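Local coordinates for protein cephalosporin acylase (Bacillus halodurans, PDB 2NLZ) that probably acts as an acylase or gamma-glutamyltranspeptidase-like hydrolase of the Ntn-hydrolase superfamily, though its physiological substrate is not established, at residues Asn461-Leu466 with Gly526-Arg531. The protein carries 1 engineered substitution. Numbering follows the deposited sequence.
Sequences NPQAAL and GGTEPR
In this gamma-glutamyltranspeptidase-family protein of the Ntn-hydrolase superfamily, the short helix 462-467 lies against strand 524-528, and the polar end of Q463 from the helix is bound to the backbone of T528 on the strand. The pairing illustrates how a primary amide can mimic a neighbouring strand: the strand donates T528 N to Q463 OE1 at 2.8 Å, while Q463 NE2 returns a bond to T528 O, which lies in the amide plane. With CG anti to the backbone N (chi1 -168°) and the chain bent at chi2, the amide turns from the helix flank onto the strand; D467 OD1 accepts from the same NE2. With an alanine here, T528 N and T528 O would probably lose these mates, and D467 OD1 the NE2 donor. G527, which has no side chain, lets the two backbones come close, its CA 4.0 Å from that of Q463. P462 CB packs on G527 N, and L466 CD2 rests 3.5 Å from G527 C; I514 of strand 512-517 touches both side chains. At the helix start, N461 OD1 caps A464 N. The chain beyond the strand is tied to the helix as well, through R531, whose NE pairs with E482. E529 OE1 receives R531 N on its anti lone pair and R531 NH1 on its syn lone pair, the latter a salt bridge, one of several bonds that fix the guanidinium. In nearly the same plane, R531 NH1 also donates to L466 O at 2.9 Å, with an N-H...O angle of 167°.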
ATOM      1  N   ASN D 461      -8.217  -8.690  16.952  1.00 21.93           N
ATOM      2  CA  ASN D 461      -9.278  -8.009  17.691  1.00 30.32           C
ATOM      3  C   ASN D 461     -10.561  -7.858  16.843  1.00 26.84           C
ATOM      4  O   ASN D 461     -10.484  -7.936  15.616  1.00 29.32           O
ATOM      5  CB  ASN D 461      -8.771  -6.680  18.258  1.00 24.90           C
ATOM      6  CG  ASN D 461      -8.629  -5.614  17.210  1.00 23.91           C
ATOM      7  OD1 ASN D 461      -9.526  -5.406  16.391  1.00 25.61           O
ATOM      8  ND2 ASN D 461      -7.514  -4.888  17.256  1.00 14.25           N
ATOM      9  N   PRO D 462     -11.735  -7.666  17.492  1.00 24.38           N
ATOM     10  CA  PRO D 462     -13.031  -7.598  16.792  1.00 23.83           C
ATOM     11  C   PRO D 462     -13.024  -6.701  15.550  1.00 22.88           C
ATOM     12  O   PRO D 462     -13.529  -7.118  14.503  1.00 25.00           O
ATOM     13  CB  PRO D 462     -13.981  -7.032  17.857  1.00 20.19           C
ATOM     14  CG  PRO D 462     -13.103  -6.596  19.002  1.00 23.68           C
ATOM     15  CD  PRO D 462     -11.925  -7.498  18.942  1.00 19.21           C
ATOM     16  N   GLN D 463     -12.427  -5.509  15.666  1.00 12.79           N
ATOM     17  CA  GLN D 463     -12.322  -4.567  14.548  1.00 11.61           C
ATOM     18  C   GLN D 463     -11.377  -5.030  13.426  1.00 14.97           C
ATOM     19  O   GLN D 463     -11.747  -5.021  12.242  1.00  7.41           O
ATOM     20  CB  GLN D 463     -11.886  -3.193  15.035  1.00 12.70           C
ATOM     21  CG  GLN D 463     -12.044  -2.131  13.975  1.00 11.80           C
ATOM     22  CD  GLN D 463     -13.459  -2.075  13.438  1.00 15.22           C
ATOM     23  OE1 GLN D 463     -14.409  -1.809  14.175  1.00 21.48           O
ATOM     24  NE2 GLN D 463     -13.607  -2.328  12.147  1.00 18.17           N
ATOM     25  N   ALA D 464     -10.153  -5.411  13.798  1.00 11.62           N
ATOM     26  CA  ALA D 464      -9.209  -6.027  12.870  1.00  9.78           C
ATOM     27  C   ALA D 464      -9.825  -7.238  12.151  1.00 11.41           C
ATOM     28  O   ALA D 464      -9.629  -7.409  10.952  1.00 16.20           O
ATOM     29  CB  ALA D 464      -7.954  -6.422  13.603  1.00 10.28           C
ATOM     30  N   ALA D 465     -10.597  -8.057  12.873  1.00  9.36           N
ATOM     31  CA  ALA D 465     -11.196  -9.255  12.271  1.00 15.56           C
ATOM     32  C   ALA D 465     -12.143  -8.858  11.158  1.00 13.22           C
ATOM     33  O   ALA D 465     -12.239  -9.543  10.141  1.00 12.65           O
ATOM     34  CB  ALA D 465     -11.919 -10.088  13.307  1.00  9.73           C
ATOM     35  N   LEU D 466     -12.824  -7.738  11.372  1.00 11.54           N
ATOM     36  CA  LEU D 466     -13.743  -7.159  10.401  1.00 12.97           C
ATOM     37  C   LEU D 466     -13.026  -6.388   9.280  1.00 15.48           C
ATOM     38  O   LEU D 466     -13.447  -6.445   8.131  1.00 13.32           O
ATOM     39  CB  LEU D 466     -14.725  -6.243  11.128  1.00 19.84           C
ATOM     40  CG  LEU D 466     -16.104  -6.774  11.504  1.00 17.70           C
ATOM     41  CD1 LEU D 466     -16.172  -8.268  11.481  1.00 13.81           C
ATOM     42  CD2 LEU D 466     -16.464  -6.249  12.848  1.00  8.13           C
ATOM     43  N   GLY D 526     -15.767  -4.038  21.076  1.00 16.92           N
ATOM     44  CA  GLY D 526     -16.581  -4.037  19.882  1.00 18.85           C
ATOM     45  C   GLY D 526     -15.880  -3.646  18.606  1.00 19.57           C
ATOM     46  O   GLY D 526     -14.955  -2.820  18.598  1.00 18.65           O
ATOM     47  N   GLY D 527     -16.336  -4.274  17.529  1.00 19.19           N
ATOM     48  CA  GLY D 527     -15.904  -3.973  16.177  1.00 12.57           C
ATOM     49  C   GLY D 527     -17.120  -3.773  15.285  1.00 17.52           C
ATOM     50  O   GLY D 527     -18.140  -4.463  15.440  1.00 19.23           O
ATOM     51  N   THR D 528     -17.022  -2.823  14.356  1.00 14.96           N
ATOM     52  CA  THR D 528     -18.107  -2.546  13.419  1.00 18.47           C
ATOM     53  C   THR D 528     -17.596  -2.606  11.974  1.00 11.45           C
ATOM     54  O   THR D 528     -16.416  -2.380  11.718  1.00 20.00           O
ATOM     55  CB  THR D 528     -18.774  -1.175  13.739  1.00 14.98           C
ATOM     56  OG1 THR D 528     -20.041  -1.070  13.079  1.00 20.43           O
ATOM     57  CG2 THR D 528     -17.861   0.011  13.369  1.00 12.61           C
ATOM     58  N   GLU D 529     -18.488  -2.929  11.042  1.00 14.46           N
ATOM     59  CA  GLU D 529     -18.148  -3.014   9.619  1.00 21.37           C
ATOM     60  C   GLU D 529     -17.599  -1.707   9.052  1.00 17.28           C
ATOM     61  O   GLU D 529     -18.310  -0.719   9.002  1.00 30.46           O
ATOM     62  CB  GLU D 529     -19.386  -3.421   8.815  1.00 20.80           C
ATOM     63  CG  GLU D 529     -19.144  -3.487   7.326  1.00 21.16           C
ATOM     64  CD  GLU D 529     -18.030  -4.433   6.987  1.00 34.16           C
ATOM     65  OE1 GLU D 529     -16.999  -3.949   6.470  1.00 20.15           O
ATOM     66  OE2 GLU D 529     -18.177  -5.644   7.273  1.00 19.67           O
ATOM     67  N   PRO D 530     -16.329  -1.698   8.626  1.00 16.91           N
ATOM     68  CA  PRO D 530     -15.804  -0.475   8.030  1.00 20.37           C
ATOM     69  C   PRO D 530     -16.321  -0.207   6.606  1.00 19.77           C
ATOM     70  O   PRO D 530     -16.374   0.948   6.192  1.00 23.52           O
ATOM     71  CB  PRO D 530     -14.294  -0.701   8.044  1.00 19.23           C
ATOM     72  CG  PRO D 530     -14.123  -2.170   8.034  1.00 22.99           C
ATOM     73  CD  PRO D 530     -15.310  -2.761   8.708  1.00 23.59           C
ATOM     74  N   ARG D 531     -16.730  -1.244   5.879  1.00 19.81           N
ATOM     75  CA  ARG D 531     -17.197  -1.070   4.497  1.00 25.66           C
ATOM     76  C   ARG D 531     -18.527  -0.309   4.313  1.00 33.19           C
ATOM     77  O   ARG D 531     -18.995  -0.145   3.185  1.00 41.03           O
ATOM     78  CB  ARG D 531     -17.278  -2.419   3.792  1.00 17.32           C
ATOM     79  CG  ARG D 531     -15.939  -3.075   3.606  1.00 17.25           C
ATOM     80  CD  ARG D 531     -16.098  -4.555   3.362  1.00 17.95           C
ATOM     81  NE  ARG D 531     -14.830  -5.277   3.472  1.00 20.78           N
ATOM     82  CZ  ARG D 531     -14.246  -5.616   4.618  1.00 15.31           C
ATOM     83  NH1 ARG D 531     -14.791  -5.285   5.776  1.00 24.14           N
ATOM     84  NH2 ARG D 531     -13.101  -6.276   4.603  1.00 23.01           N
TER